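Side-chain contacts in peptidase S9 prolyl oligopeptidase catalytic domain-containing protein (Pyrococcus horikoshii, PDB 4HXF), which probably cleaves peptides as a serine protease of the prolyl oligopeptidase family, assembling into a self-compartmentalizing hexamer: residues A85-A90 and R107-N112; E211-K216 and Y247-E252. One frame throughout, in Å; residues are numbered along the deposited sequence.

In the fold
Both contacts lie in the beta-propeller part of the chain, where seven four-stranded antiparallel sheets follow one another as blades ahead of the alpha/beta-hydrolase sheet. Contact 1 comes first and joins the second blade, through strand 86-91, to the opening strand 106-111 of the third. Contact 2 follows in series, joining the closing strand 209-217 of the fourth blade to strand 245-249 of the fifth. Their centres are about 27 Å apart and their nearest atoms about 14 Å, so they neither touch nor share a sheet. Each packs consecutive blades together, the first at a buried, wholly apolar site and the second nearer the surface, where two aromatic rings stack and a water takes part.

Contact 1. Residues A85-A90 and R107-N112; sequences AQIWVA and RSIEWN
Ile87 and Ile109 meet between two neighbouring blades of the propeller, their side chains passing each other antiparallel, each directed from its strand toward the other. The touch is made by one methyl from each: Ile87 CD1 lies 3.9 Å from Ile109 CG2. Ile87 keeps its longer branch extended (chi2 167°), which carries CD1 across the gap. On Ile109 the short branch does the work, because CG1 sits between the backbone N and the carbonyl carbon (chi1 47°) while CG2 stands anti to that carbon. Beta-branched residues such as isoleucine and valine suit such places, being at ease in strands and offering methyls to a facing sheet.

Two residues further along each strand, the six-membered part of the Trp111 indole approaches Val89, with CH2 at 4.4 Å from Val89 CG2. The methyl comes at the ring obliquely, and since Val89 has two conformers this looser touch is less definite. The long indole suits a spot where the backbones stand further apart: the CA atoms of Val89 and Trp111 are 11.2 Å from each other, against 8.8 Å for Ile87 and Ile109. Its polar edge is not wasted, for Trp111 NE1 is hydrogen-bonded to the carbonyl O of Arg65.

Trp88, between the two contact residues of its strand, turns to the other side of the sheet. There its NE1 donates to Gln86 OE1 at 2.9 Å, nearly straight and in the indole plane, though arriving from above the amide's carbonyl plane; Phe75 lies almost parallel to the same indole and Arg77 makes a cation-pi contact with it.

All four residues that touch across the blades are buried, and they do so through carbon atoms alone, so the joint depends on shape and exclusion of water rather than on directional bonds.

Contact 2. Residues E211-K216 and Y247-E252; sequences EKLFEK and YIYDGE
At a seam between consecutive propeller blades, the ring of Phe214 meets that of Tyr249 in a T-shaped, edge-to-face stack. Phe214 supplies the edge: its CZ stands 3.6 Å above the tyrosine plane, over the ring centre, with CE1 beside it. The centroids are 4.9 Å apart and the planes are turned 65° from each other, which sets the slightly positive hydrogens of one ring against the electron-rich face of the other. Tyr249 reaches the seam because its CG is anti to the backbone N (chi1 176°), directing the ring toward the preceding blade. Leu213 adds an aliphatic flank, CD1 lying 4.3 Å from Tyr249 CE2.

The adjacent Leu213 and Phe214 can both serve this interface because they form a classic beta bulge opposite Ile202, an irregularity in the last strand of the fourth blade. Tyr249 ends the third strand of the fifth blade, and the turn after it folds back under the ring, placing Gly251 N 3.5 Å above the opposite face, offset toward the rim. Asp250 shapes this turn as an Asx turn, its OD1 accepting from Glu252 N at 3.1 Å. Gly251 suits the backbone there, where a beta carbon would jam against the carbonyl O of Asp250.

The tyrosine hydroxyl adds a polar tie between blades: one water lies 3.1 Å from Tyr249 OH and donates to Leu213 O at 2.7 Å. A leucine in place of Tyr249 would probably leave the Phe214 edge without an aromatic face and break the water link to the bulge. On the same seam, Phe219, at the start of the fifth blade, gives Phe214 a second edge-to-face partner, while Lys212 NZ makes a salt bridge within its own segment to Glu215 OE1 at 2.8 Å, meeting the carboxylate from above its plane.

Contact 1. Residues A85-A90 and R107-N112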
loop_
_atom_site.group_PDB
_atom_site.type_symbol
_atom_site.label_atom_id
_atom_site.label_comp_id
_atom_site.label_asym_id
_atom_site.label_seq_id
_atom_site.Cartn_x
_atom_site.Cartn_y
_atom_site.Cartn_z
ATOM N N ALA A 85 -10.021 19.453 6.882
ATOM C CA ALA A 85 -9.490 20.783 6.919
ATOM C C ALA A 85 -8.792 21.007 8.246
ATOM O O ALA A 85 -9.127 20.433 9.238
ATOM C CB ALA A 85 -10.622 21.745 6.768
ATOM N N GLN A 86 -7.798 21.879 8.212
ATOM C CA GLN A 86 -6.977 22.207 9.350
ATOM C C GLN A 86 -6.915 23.684 9.437
ATOM O O GLN A 86 -6.584 24.336 8.447
ATOM C CB GLN A 86 -5.575 21.790 9.150
ATOM C CG GLN A 86 -5.382 20.362 8.852
ATOM C CD GLN A 86 -3.937 20.067 8.420
ATOM O OE1 GLN A 86 -3.236 20.825 7.596
ATOM N NE2 GLN A 86 -3.437 18.938 8.987
ATOM N N ILE A 87 -7.104 24.246 10.626
ATOM C CA ILE A 87 -6.839 25.641 10.884
ATOM C C ILE A 87 -5.439 25.799 11.474
ATOM O O ILE A 87 -5.051 25.099 12.422
ATOM C CB ILE A 87 -7.828 26.224 11.893
ATOM C CG1 ILE A 87 -9.299 26.087 11.380
ATOM C CG2 ILE A 87 -7.482 27.665 12.303
ATOM C CD1 ILE A 87 -10.301 26.374 12.490
ATOM N N TRP A 88 -4.671 26.701 10.860
ATOM C CA TRP A 88 -3.340 27.005 11.242
ATOM C C TRP A 88 -3.207 28.470 11.617
ATOM O O TRP A 88 -3.984 29.284 11.187
ATOM C CB TRP A 88 -2.374 26.814 10.072
ATOM C CG TRP A 88 -2.136 25.426 9.647
ATOM C CD1 TRP A 88 -3.040 24.565 9.012
ATOM C CD2 TRP A 88 -0.894 24.633 9.831
ATOM N NE1 TRP A 88 -2.365 23.393 8.736
ATOM C CE2 TRP A 88 -1.112 23.395 9.214
ATOM C CE3 TRP A 88 0.336 24.884 10.394
ATOM C CZ2 TRP A 88 -0.121 22.412 9.188
ATOM C CZ3 TRP A 88 1.335 23.937 10.389
ATOM C CH2 TRP A 88 1.117 22.698 9.746
ATOM N N VAL A 89 -2.220 28.782 12.455
ATOM C CA VAL A 89 -1.828 30.159 12.798
ATOM C C VAL A 89 -0.317 30.306 12.583
ATOM O O VAL A 89 0.487 29.466 13.021
ATOM C CB VAL A 89 -2.174 30.519 14.257
ATOM C CG1 VAL A 89 -1.621 31.878 14.708
ATOM C CG2 VAL A 89 -3.648 30.418 14.515
ATOM N N ALA A 90 0.071 31.356 11.922
ATOM C CA ALA A 90 1.488 31.707 11.684
ATOM C C ALA A 90 1.794 33.065 12.219
ATOM O O ALA A 90 0.971 33.974 12.117
ATOM C CB ALA A 90 1.850 31.701 10.153
ATOM N N ARG A 107 -16.798 26.309 7.412
ATOM C CA ARG A 107 -17.072 27.185 6.285
ATOM C C ARG A 107 -16.441 28.579 6.436
ATOM O O ARG A 107 -16.284 29.330 5.461
ATOM C CB ARG A 107 -18.557 27.333 6.012
ATOM C CG ARG A 107 -19.260 26.033 5.562
ATOM C CD ARG A 107 -20.681 26.228 5.044
ATOM N NE ARG A 107 -21.221 24.936 4.540
ATOM C CZ ARG A 107 -22.440 24.402 4.839
ATOM N NH1 ARG A 107 -23.230 25.023 5.684
ATOM N NH2 ARG A 107 -22.846 23.233 4.272
ATOM N N SER A 108 -16.223 29.033 7.675
ATOM C CA SER A 108 -15.752 30.428 7.888
ATOM C C SER A 108 -14.894 30.464 9.134
ATOM O O SER A 108 -15.198 29.774 10.084
ATOM C CB SER A 108 -16.804 31.527 8.030
ATOM O OG SER A 108 -17.766 31.396 9.118
ATOM N N ILE A 109 -13.922 31.383 9.124
ATOM C CA ILE A 109 -13.108 31.718 10.303
ATOM C C ILE A 109 -12.949 33.219 10.400
ATOM O O ILE A 109 -12.723 33.855 9.393
ATOM C CB ILE A 109 -11.691 31.035 10.417
ATOM C CG1 ILE A 109 -10.913 31.117 9.083
ATOM C CG2 ILE A 109 -11.887 29.526 10.793
ATOM C CD1 ILE A 109 -9.448 30.683 9.262
ATOM N N GLU A 110 -13.073 33.768 11.589
ATOM C CA GLU A 110 -12.935 35.215 11.835
ATOM C C GLU A 110 -12.288 35.482 13.178
ATOM O O GLU A 110 -12.755 34.932 14.234
ATOM C CB GLU A 110 -14.366 35.899 11.852
ATOM C CG GLU A 110 -14.434 37.351 12.108
ATOM C CD GLU A 110 -15.855 38.004 12.459
ATOM O OE1 GLU A 110 -16.827 37.382 12.638
ATOM O OE2 GLU A 110 -15.856 39.215 12.645
ATOM N N TRP A 111 -11.298 36.395 13.207
ATOM C CA TRP A 111 -10.743 36.796 14.524
ATOM C C TRP A 111 -11.636 37.628 15.335
ATOM O O TRP A 111 -12.269 38.598 14.828
ATOM C CB TRP A 111 -9.481 37.607 14.304
ATOM C CG TRP A 111 -8.314 36.834 13.811
ATOM C CD1 TRP A 111 -7.809 36.796 12.542
ATOM C CD2 TRP A 111 -7.424 36.006 14.629
ATOM N NE1 TRP A 111 -6.664 36.005 12.496
ATOM C CE2 TRP A 111 -6.365 35.552 13.749
ATOM C CE3 TRP A 111 -7.409 35.625 15.948
ATOM C CZ2 TRP A 111 -5.353 34.698 14.174
ATOM C CZ3 TRP A 111 -6.365 34.795 16.386
ATOM C CH2 TRP A 111 -5.345 34.359 15.561
ATOM N N ASN A 112 -11.610 37.392 16.649
ATOM C CA ASN A 112 -12.047 38.356 17.648
ATOM C C ASN A 112 -11.065 39.516 17.677
ATOM O O ASN A 112 -9.849 39.371 17.332
ATOM C CB ASN A 112 -12.117 37.628 18.968
ATOM C CG ASN A 112 -12.701 38.482 20.128
ATOM O OD1 ASN A 112 -11.965 39.185 20.840
ATOM N ND2 ASN A 112 -14.030 38.476 20.241
#

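Contact 2. Residues E211-K216 and Y247-E252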
loop_
_atom_site.group_PDB
_atom_site.type_symbol
_atom_site.label_atom_id
_atom_site.label_comp_id
_atom_site.label_asym_id
_atom_site.label_seq_id
_atom_site.Cartn_x
_atom_site.Cartn_y
_atom_site.Cartn_z
ATOM N N GLU A 211 -30.009 36.896 23.432
ATOM C CA GLU A 211 -31.172 37.738 23.387
ATOM C C GLU A 211 -31.498 38.030 21.912
ATOM O O GLU A 211 -30.588 38.199 21.063
ATOM C CB GLU A 211 -30.941 39.025 24.157
ATOM C CG GLU A 211 -30.068 40.060 23.503
ATOM C CD GLU A 211 -30.103 41.382 24.267
ATOM O OE1 GLU A 211 -31.008 41.541 25.116
ATOM O OE2 GLU A 211 -29.252 42.253 24.009
ATOM N N LYS A 212 -32.790 38.063 21.619
ATOM C CA LYS A 212 -33.242 38.315 20.267
ATOM C C LYS A 212 -33.170 39.772 19.942
ATOM O O LYS A 212 -33.670 40.630 20.702
ATOM C CB LYS A 212 -34.661 37.777 20.054
ATOM C CG LYS A 212 -35.025 37.733 18.597
ATOM C CD LYS A 212 -36.448 37.278 18.411
ATOM C CE LYS A 212 -36.572 35.814 18.448
ATOM N NZ LYS A 212 -38.042 35.458 18.561
ATOM N N LEU A 213 -32.559 40.134 18.840
ATOM C CA LEU A 213 -32.477 41.538 18.478
ATOM C C LEU A 213 -33.583 41.916 17.503
ATOM O O LEU A 213 -34.133 43.040 17.534
ATOM C CB LEU A 213 -31.083 41.892 17.859
ATOM C CG LEU A 213 -29.829 41.767 18.678
ATOM C CD1 LEU A 213 -28.677 42.195 17.748
ATOM C CD2 LEU A 213 -29.899 42.717 19.930
ATOM N N PHE A 214 -33.805 41.033 16.545
ATOM C CA PHE A 214 -34.777 41.224 15.506
ATOM C C PHE A 214 -35.526 39.990 15.229
ATOM O O PHE A 214 -34.984 38.858 15.206
ATOM C CB PHE A 214 -34.131 41.658 14.140
ATOM C CG PHE A 214 -33.471 42.987 14.182
ATOM C CD1 PHE A 214 -32.113 43.078 14.392
ATOM C CD2 PHE A 214 -34.230 44.179 14.109
ATOM C CE1 PHE A 214 -31.459 44.302 14.531
ATOM C CE2 PHE A 214 -33.565 45.432 14.205
ATOM C CZ PHE A 214 -32.191 45.472 14.424
ATOM N N GLU A 215 -36.798 40.155 14.843
ATOM C CA GLU A 215 -37.615 39.038 14.516
ATOM C C GLU A 215 -38.225 39.221 13.146
ATOM O O GLU A 215 -38.907 40.260 12.938
ATOM C CB GLU A 215 -38.709 38.968 15.582
ATOM C CG GLU A 215 -39.818 38.089 15.171
ATOM C CD GLU A 215 -39.737 36.735 15.764
ATOM O OE1 GLU A 215 -40.021 36.661 17.001
ATOM O OE2 GLU A 215 -39.512 35.787 14.981
ATOM N N LYS A 216 -38.056 38.254 12.258
ATOM C CA LYS A 216 -38.644 38.215 10.906
ATOM C C LYS A 216 -38.336 39.488 10.127
ATOM O O LYS A 216 -39.267 40.240 9.675
ATOM C CB LYS A 216 -40.133 37.893 10.968
ATOM C CG LYS A 216 -40.703 37.455 9.661
ATOM C CD LYS A 216 -42.159 36.879 9.873
ATOM C CE LYS A 216 -42.733 36.331 8.620
ATOM N NZ LYS A 216 -43.838 35.372 9.074
ATOM N N TYR A 247 -27.396 48.878 6.222
ATOM C CA TYR A 247 -27.852 49.624 7.355
ATOM C C TYR A 247 -26.845 49.478 8.500
ATOM O O TYR A 247 -26.193 48.415 8.629
ATOM C CB TYR A 247 -29.178 49.076 7.891
ATOM C CG TYR A 247 -30.258 49.017 6.870
ATOM C CD1 TYR A 247 -31.161 50.023 6.792
ATOM C CD2 TYR A 247 -30.357 47.981 5.994
ATOM C CE1 TYR A 247 -32.128 50.020 5.792
ATOM C CE2 TYR A 247 -31.299 47.930 5.045
ATOM C CZ TYR A 247 -32.173 48.985 4.918
ATOM O OH TYR A 247 -33.113 48.926 3.919
ATOM N N ILE A 248 -26.686 50.550 9.255
ATOM C CA ILE A 248 -25.851 50.539 10.473
ATOM C C ILE A 248 -26.818 50.412 11.628
ATOM O O ILE A 248 -27.798 51.171 11.738
ATOM C CB ILE A 248 -24.977 51.823 10.543
ATOM C CG1 ILE A 248 -23.841 51.730 9.461
ATOM C CG2 ILE A 248 -24.416 52.026 11.963
ATOM C CD1 ILE A 248 -23.155 53.116 9.221
ATOM N N TYR A 249 -26.531 49.484 12.528
ATOM C CA TYR A 249 -27.331 49.298 13.715
ATOM C C TYR A 249 -26.496 49.537 14.980
ATOM O O TYR A 249 -25.557 48.829 15.245
ATOM C CB TYR A 249 -27.985 47.954 13.727
ATOM C CG TYR A 249 -28.746 47.674 14.993
ATOM C CD1 TYR A 249 -29.907 48.390 15.321
ATOM C CD2 TYR A 249 -28.360 46.649 15.810
ATOM C CE1 TYR A 249 -30.627 48.093 16.473
ATOM C CE2 TYR A 249 -29.054 46.348 16.926
ATOM C CZ TYR A 249 -30.165 47.069 17.260
ATOM O OH TYR A 249 -30.780 46.689 18.408
ATOM N N ASP A 250 -26.948 50.492 15.799
ATOM C CA ASP A 250 -26.259 50.722 17.095
ATOM C C ASP A 250 -27.250 50.926 18.227
ATOM O O ASP A 250 -26.932 51.597 19.231
ATOM C CB ASP A 250 -25.445 51.951 16.921
ATOM C CG ASP A 250 -26.310 53.179 16.664
ATOM O OD1 ASP A 250 -27.567 53.128 16.714
ATOM O OD2 ASP A 250 -25.709 54.208 16.353
ATOM N N GLY A 251 -28.427 50.326 18.084
ATOM C CA GLY A 251 -29.599 50.753 18.863
ATOM C C GLY A 251 -30.726 51.195 17.980
ATOM O O GLY A 251 -31.877 50.882 18.226
ATOM N N GLU A 252 -30.380 51.949 16.946
ATOM C CA GLU A 252 -31.309 52.421 15.948
ATOM C C GLU A 252 -30.789 51.857 14.630
ATOM O O GLU A 252 -29.599 51.665 14.490
ATOM C CB GLU A 252 -31.308 53.963 16.011
ATOM C CG GLU A 252 -31.833 54.724 14.806
ATOM C CD GLU A 252 -32.311 56.183 15.105
ATOM O OE1 GLU A 252 -31.458 57.048 15.509
ATOM O OE2 GLU A 252 -33.563 56.470 14.893
HETATM O O HOH W 1 -33.443 45.209 18.981
#